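Local atomic coordinates of carboxylesterase YbfK (Bacillus subtilis, PDB entry 4CCY), a protein that hydrolyses carboxylic esters to an alcohol and a carboxylate, as a cytoplasmic carboxylesterase of the alpha/beta hydrolase superfamily. Residues P72-A75 with A76-Q80; W184-G187 with D188-L192; E242-M246 with Y247-M251. One frame throughout, in Å; residues are numbered along the deposited sequence.

Overall arrangement
Along the chain the three contacts follow one another in series, all within one alpha/beta hydrolase fold. Contact 1 lies on helix 71-80, which joins strands 56-60 and 82-86 of the central sheet. Contact 2 closes helix 175-186, and contact 3 spans the loop after strand 236-241 and the first turn of helix 249-259; each wraps a sodium ion. Centres of contacts 2 and 3 are 14 Å apart, and they touch: Ile185 CD1 lies 3.4 Å from Met246 CG. Contact 1 touches neither, its nearest atoms about 6 Å from contact 2 and 15 Å from contact 3. Contact 3 carries Glu244, the probable charge-relay acid; the Thr186 side chain in contact 2 lies about 8 Å from that of His273.

Contact 1 of 3, residues P72-A75 with A76-Q80; sequences PNIA and AWSSQ
Asn73 CB sits over one face of the Trp77 indole in a CH-pi contact, 3.7 Å from the centroid of the six-membered ring and 15° off its normal. The two residues are one turn apart on helix 71-80, the helical crossover of a beta-alpha-beta unit between strands 56-60 and 82-86 of the alpha/beta hydrolase fold. Their side chains run alongside each other in the same direction, the Asn73 amide and the indole only 18° from parallel. Trp77 CG is anti to its own carbonyl carbon (chi1 -61°), which carries the ring back along the helix over the earlier turn. Both polar ends turn to helix 280-290 and the residues before it: Asn73 ND2 bonds to Asn284 OD1 and Ser276 O, and Trp77 NE1 to Asn284 O. In the backbone, Trp77 N bonds to Asn73 O at 3.2 Å, a nearly straight helical bond. Where the Ala76 N has no bond to the preceding turn the helix is kinked, and a water accepts from Ala76 N at 2.7 Å while donating to Pro72 O. Ser78 N bonds to Ile74 O, and Ser78 OG lies 3.0 Å from that same oxygen, with Thr83 OG1 as its other partner. On the exposed side Ser79 OG, anti to the carbonyl carbon of its own residue, reaches back and donates to Ala75 O at 3.0 Å.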
# COMPACT_ATOMS: atom_id res chain seq x y z
N PRO A 72 7.25 -7.82 -8.50
CA PRO A 72 8.09 -7.31 -9.60
C PRO A 72 8.96 -6.10 -9.21
O PRO A 72 9.68 -5.56 -10.04
CB PRO A 72 7.07 -6.90 -10.65
CG PRO A 72 5.86 -6.51 -9.86
CD PRO A 72 5.88 -7.26 -8.57
N ASN A 73 8.88 -5.68 -7.95
CA ASN A 73 9.68 -4.57 -7.47
C ASN A 73 10.72 -5.00 -6.44
O ASN A 73 11.73 -4.32 -6.23
CB ASN A 73 8.76 -3.52 -6.86
CG ASN A 73 7.50 -3.34 -7.67
OD1 ASN A 73 6.46 -3.85 -7.29
ND2 ASN A 73 7.59 -2.64 -8.81
N ILE A 74 10.49 -6.15 -5.81
CA ILE A 74 11.25 -6.52 -4.62
C ILE A 74 12.74 -6.80 -4.87
O ILE A 74 13.58 -6.44 -4.05
CB ILE A 74 10.55 -7.61 -3.76
CG1 ILE A 74 11.11 -7.62 -2.34
CG2 ILE A 74 10.58 -8.98 -4.42
CD1 ILE A 74 10.63 -6.43 -1.54
N ALA A 75 13.07 -7.40 -6.01
CA ALA A 75 14.50 -7.65 -6.30
C ALA A 75 15.29 -6.34 -6.41
O ALA A 75 16.36 -6.21 -5.80
CB ALA A 75 14.69 -8.51 -7.54
N ALA A 76 14.78 -5.38 -7.17
CA ALA A 76 15.46 -4.08 -7.32
C ALA A 76 15.67 -3.37 -5.98
O ALA A 76 16.78 -2.91 -5.67
CB ALA A 76 14.69 -3.17 -8.28
N TRP A 77 14.62 -3.32 -5.16
CA TRP A 77 14.69 -2.56 -3.91
C TRP A 77 15.47 -3.25 -2.81
O TRP A 77 16.01 -2.59 -1.92
CB TRP A 77 13.31 -2.16 -3.44
CG TRP A 77 12.59 -1.27 -4.43
CD1 TRP A 77 13.17 -0.47 -5.43
CD2 TRP A 77 11.15 -1.04 -4.54
NE1 TRP A 77 12.20 0.20 -6.14
CE2 TRP A 77 10.96 -0.10 -5.65
CE3 TRP A 77 10.03 -1.52 -3.86
CZ2 TRP A 77 9.70 0.34 -6.04
CZ3 TRP A 77 8.77 -1.07 -4.26
CH2 TRP A 77 8.61 -0.17 -5.32
N SER A 78 15.55 -4.57 -2.88
CA SER A 78 16.24 -5.35 -1.84
C SER A 78 17.71 -5.61 -2.15
O SER A 78 18.36 -6.36 -1.42
CB SER A 78 15.50 -6.66 -1.55
OG SER A 78 14.17 -6.37 -1.15
N SER A 79 18.24 -5.00 -3.21
CA SER A 79 19.68 -4.97 -3.44
C SER A 79 20.32 -4.01 -2.45
O SER A 79 21.37 -4.30 -1.89
CB SER A 79 20.02 -4.52 -4.87
OG SER A 79 19.19 -5.12 -5.83
N GLN A 80 19.68 -2.86 -2.25
CA GLN A 80 20.28 -1.76 -1.49
C GLN A 80 19.60 -1.51 -0.16
O GLN A 80 20.12 -0.77 0.67
CB GLN A 80 20.28 -0.48 -2.32
CG GLN A 80 21.62 -0.18 -2.98
CD GLN A 80 21.48 0.49 -4.33
OE1 GLN A 80 21.03 -0.13 -5.30
NE2 GLN A 80 21.85 1.76 -4.40
O HOH W 1 12.79 -5.76 -8.99

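Contact 2 of 3, residues W184-G187 with D188-L192. With NA (sodium ion), chain D.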
# COMPACT_ATOMS: atom_id res chain seq x y z
N TRP A 184 -12.14 -3.11 -13.60
CA TRP A 184 -12.24 -1.67 -13.58
C TRP A 184 -10.95 -1.02 -13.18
O TRP A 184 -10.51 -0.07 -13.82
CB TRP A 184 -13.36 -1.29 -12.61
CG TRP A 184 -13.38 0.14 -12.17
CD1 TRP A 184 -13.71 1.27 -12.93
CD2 TRP A 184 -13.08 0.65 -10.82
NE1 TRP A 184 -13.61 2.41 -12.16
CE2 TRP A 184 -13.25 2.11 -10.89
CE3 TRP A 184 -12.69 0.06 -9.61
CZ2 TRP A 184 -13.04 2.92 -9.78
CZ3 TRP A 184 -12.49 0.89 -8.50
CH2 TRP A 184 -12.65 2.28 -8.59
N ILE A 185 -10.33 -1.52 -12.12
CA ILE A 185 -9.11 -0.92 -11.57
C ILE A 185 -7.88 -1.13 -12.46
O ILE A 185 -7.03 -0.24 -12.57
CB ILE A 185 -8.86 -1.38 -10.10
CG1 ILE A 185 -8.02 -0.36 -9.34
CG2 ILE A 185 -8.24 -2.77 -10.04
CD1 ILE A 185 -8.79 0.88 -8.95
N THR A 186 -7.79 -2.30 -13.11
CA THR A 186 -6.66 -2.59 -14.00
C THR A 186 -6.72 -1.76 -15.26
O THR A 186 -5.68 -1.29 -15.73
CB THR A 186 -6.56 -4.08 -14.39
OG1 THR A 186 -7.79 -4.52 -14.99
CG2 THR A 186 -6.19 -4.95 -13.20
N GLY A 187 -7.92 -1.56 -15.80
CA GLY A 187 -8.11 -0.89 -17.09
C GLY A 187 -7.95 -1.87 -18.23
O GLY A 187 -7.59 -3.04 -18.03
N ASP A 188 -8.21 -1.41 -19.45
CA ASP A 188 -8.22 -2.30 -20.61
C ASP A 188 -6.83 -2.70 -21.11
O ASP A 188 -6.72 -3.58 -21.96
CB ASP A 188 -9.06 -1.69 -21.73
CG ASP A 188 -10.54 -1.73 -21.42
OD1 ASP A 188 -10.97 -2.71 -20.77
OD2 ASP A 188 -11.28 -0.80 -21.80
N SER A 189 -5.79 -2.09 -20.56
CA SER A 189 -4.42 -2.32 -21.02
C SER A 189 -3.61 -3.27 -20.13
O SER A 189 -2.52 -3.69 -20.52
CB SER A 189 -3.67 -1.00 -21.15
OG SER A 189 -4.27 -0.18 -22.13
N TYR A 190 -4.11 -3.59 -18.95
CA TYR A 190 -3.34 -4.41 -18.03
C TYR A 190 -4.16 -5.56 -17.44
O TYR A 190 -5.30 -5.36 -17.03
CB TYR A 190 -2.74 -3.54 -16.91
CG TYR A 190 -1.93 -4.34 -15.91
CD1 TYR A 190 -0.69 -4.87 -16.26
CD2 TYR A 190 -2.41 -4.58 -14.63
CE1 TYR A 190 0.05 -5.61 -15.36
CE2 TYR A 190 -1.68 -5.33 -13.71
CZ TYR A 190 -0.45 -5.84 -14.09
OH TYR A 190 0.30 -6.58 -13.20
N ASP A 191 -3.56 -6.75 -17.44
CA ASP A 191 -4.11 -7.91 -16.74
C ASP A 191 -3.16 -8.27 -15.62
O ASP A 191 -1.95 -8.34 -15.83
CB ASP A 191 -4.21 -9.13 -17.65
CG ASP A 191 -5.17 -8.94 -18.80
OD1 ASP A 191 -6.28 -8.40 -18.58
OD2 ASP A 191 -4.83 -9.34 -19.93
N LEU A 192 -3.71 -8.53 -14.43
CA LEU A 192 -2.92 -9.05 -13.33
C LEU A 192 -2.33 -10.39 -13.74
O LEU A 192 -2.89 -11.07 -14.60
CB LEU A 192 -3.80 -9.26 -12.12
CG LEU A 192 -4.33 -7.99 -11.45
CD1 LEU A 192 -5.30 -8.36 -10.34
CD2 LEU A 192 -3.17 -7.14 -10.94
NA NA D . -7.72 -5.31 -17.31
O HOH W 2 -7.86 -7.45 -16.37
O HOH W 3 -7.24 -6.08 -19.41
O HOH W 4 -9.83 -4.70 -17.51
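With chi1 at 56°, Thr186 OG1 stands between its own backbone N and carbonyl carbon, turned to the sodium ion, while CG2 lies beside the backbone N and meets Tyr190 and Leu192. Tyr190 CG is anti to the backbone N (chi1 180°), and this carries CD2 of the ring to 4.1 Å from Thr186 CG2. The same methyl packs on Leu192 CG at 4.0 Å, so the hydroxyl branch of the threonine binds metal and the methyl branch makes the apolar contacts. Thr186 CB also comes within 3.2 Å of Tyr190 O, because both residues close on the same ion. Helix 175-186 ends here: Gly187 is the first residue to leave helical geometry, with a positive phi of 85°, and it opens a type I beta turn that runs to Tyr190. The turn brings the carbonyl oxygens of Gly187 and Tyr190 together around the metal. Sodium is bound by Thr186 OG1 at 2.5 Å and by Gly187 O and Tyr190 O, both at 2.4 Å. Three waters raise the number of oxygens to six. Two of these waters donate to Asp191 OD1, a second-shell carboxylate whose negative charge would probably favour the cation. Thr186 OG1 is also hydrogen-bonded to Ile182 O, one turn back in the helix. Beyond the turn, Tyr190 and Leu192 lean on Leu277 of helix 275-278, and Thr186 touches Leu274, next to the probable charge-relay residue His273.

Contact 3 of 3, residues E242-M246 with Y247-M251; sequences EHEAM and YHQQM. With NA (sodium ion), chain C.
Gln249 OE1 and the backbone oxygens of Glu244 and Tyr247 grip one sodium ion, Gln249 OE1 and Glu244 O each at 2.3 Å and Tyr247 O at 2.6 Å. Three waters complete six oxygens; one donates to Glu242 O and another lies in the plane of the His248 ring, 2.7 Å from ND1. Gln249 CG lies between its own backbone N and carbonyl carbon (chi1 72°) and the chain bends again at chi2, which folds the amide oxygen back onto the ion. Glu244, by similarity the acid of the charge relay, lays its side chain across the Tyr247 ring: CG sits over one face, 3.9 Å from the centroid, and the carboxylate stacks with its plane 27° from that of the ring. Its two oxygens have separate partners. OE2 accepts from Met246 N at 3.0 Å on the anti side, and OE1 is hydrogen-bonded to His273 ND1, the triad histidine by similarity. Tyr247 OH bonds to Pro154 O, which fixes the far end of the ring. With an alanine in place of Tyr247 the ring under Glu244 is gone, and the carboxylate would probably turn more easily while Pro154 O is likely to lose this donor. His248 occupies the N-cap position of helix 249-259, Glu242 pairs its backbone with Val268 of strand 264-268, and Met246 packs against Trp184 and Ile185 of helix 175-186.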
# COMPACT_ATOMS: atom_id res chain seq x y z
N GLU A 242 -1.40 7.92 -15.56
CA GLU A 242 -2.26 8.78 -16.39
C GLU A 242 -3.69 8.26 -16.58
O GLU A 242 -4.60 9.04 -16.85
CB GLU A 242 -1.61 9.09 -17.76
CG GLU A 242 -1.37 7.88 -18.64
CD GLU A 242 -1.21 8.25 -20.11
OE1 GLU A 242 -1.67 9.33 -20.54
OE2 GLU A 242 -0.61 7.43 -20.84
N HIS A 243 -3.87 6.94 -16.41
CA HIS A 243 -5.17 6.27 -16.59
C HIS A 243 -5.89 5.91 -15.30
O HIS A 243 -6.81 5.10 -15.31
CB HIS A 243 -5.00 5.03 -17.47
CG HIS A 243 -4.55 5.33 -18.89
ND1 HIS A 243 -5.10 6.33 -19.63
CD2 HIS A 243 -3.57 4.74 -19.69
CE1 HIS A 243 -4.50 6.37 -20.84
NE2 HIS A 243 -3.56 5.40 -20.87
N GLU A 244 -5.47 6.52 -14.18
CA GLU A 244 -6.05 6.31 -12.84
C GLU A 244 -7.58 6.37 -12.83
O GLU A 244 -8.17 7.44 -13.08
CB GLU A 244 -5.49 7.34 -11.87
CG GLU A 244 -6.16 7.39 -10.50
CD GLU A 244 -6.00 6.09 -9.74
OE1 GLU A 244 -4.94 5.91 -9.12
OE2 GLU A 244 -6.93 5.24 -9.78
N ALA A 245 -8.22 5.24 -12.51
CA ALA A 245 -9.68 5.11 -12.63
C ALA A 245 -10.46 5.66 -11.43
O ALA A 245 -11.66 5.90 -11.53
CB ALA A 245 -10.07 3.65 -12.89
N MET A 246 -9.77 5.86 -10.31
CA MET A 246 -10.41 6.14 -9.03
C MET A 246 -10.67 7.62 -8.73
O MET A 246 -11.48 7.94 -7.86
CB MET A 246 -9.59 5.55 -7.88
CG MET A 246 -9.33 4.06 -7.97
SD MET A 246 -8.75 3.44 -6.36
CE MET A 246 -10.32 3.12 -5.56
N TYR A 247 -9.96 8.51 -9.43
CA TYR A 247 -10.10 9.96 -9.24
C TYR A 247 -9.43 10.74 -10.37
O TYR A 247 -8.87 10.13 -11.31
CB TYR A 247 -9.53 10.41 -7.89
CG TYR A 247 -8.16 9.86 -7.54
CD1 TYR A 247 -7.00 10.46 -8.03
CD2 TYR A 247 -8.03 8.77 -6.70
CE1 TYR A 247 -5.75 9.98 -7.68
CE2 TYR A 247 -6.78 8.27 -6.36
CZ TYR A 247 -5.65 8.89 -6.86
OH TYR A 247 -4.40 8.41 -6.52
N HIS A 248 -9.52 12.07 -10.29
CA HIS A 248 -8.84 12.94 -11.26
C HIS A 248 -7.44 13.17 -10.81
O HIS A 248 -7.16 14.08 -10.02
CB HIS A 248 -9.57 14.27 -11.42
CG HIS A 248 -10.87 14.16 -12.18
ND1 HIS A 248 -10.96 13.57 -13.39
CD2 HIS A 248 -12.15 14.60 -11.87
CE1 HIS A 248 -12.23 13.61 -13.82
NE2 HIS A 248 -12.96 14.24 -12.90
N GLN A 249 -6.52 12.37 -11.34
CA GLN A 249 -5.12 12.45 -10.90
C GLN A 249 -4.45 13.78 -11.25
O GLN A 249 -3.50 14.18 -10.58
CB GLN A 249 -4.30 11.24 -11.40
CG GLN A 249 -3.98 11.22 -12.89
CD GLN A 249 -5.20 11.05 -13.76
OE1 GLN A 249 -6.19 10.43 -13.36
NE2 GLN A 249 -5.14 11.58 -14.96
N GLN A 250 -4.95 14.49 -12.27
CA GLN A 250 -4.43 15.82 -12.58
C GLN A 250 -4.63 16.79 -11.40
O GLN A 250 -3.67 17.43 -10.95
CB GLN A 250 -5.03 16.38 -13.88
CG GLN A 250 -4.39 17.68 -14.36
CD GLN A 250 -2.89 17.56 -14.62
OE1 GLN A 250 -2.41 16.56 -15.16
NE2 GLN A 250 -2.16 18.60 -14.26
N MET A 251 -5.86 16.88 -10.91
CA MET A 251 -6.19 17.70 -9.74
C MET A 251 -5.41 17.29 -8.48
O MET A 251 -5.00 18.14 -7.71
CB MET A 251 -7.70 17.65 -9.47
CG MET A 251 -8.56 18.30 -10.55
SD MET A 251 -10.34 18.16 -10.24
CE MET A 251 -10.52 19.04 -8.69
NA NA C . -8.29 9.60 -13.83
O HOH W 5 -7.66 9.35 -16.17
O HOH W 6 -9.06 11.93 -14.48
O HOH W 7 -10.90 9.10 -13.86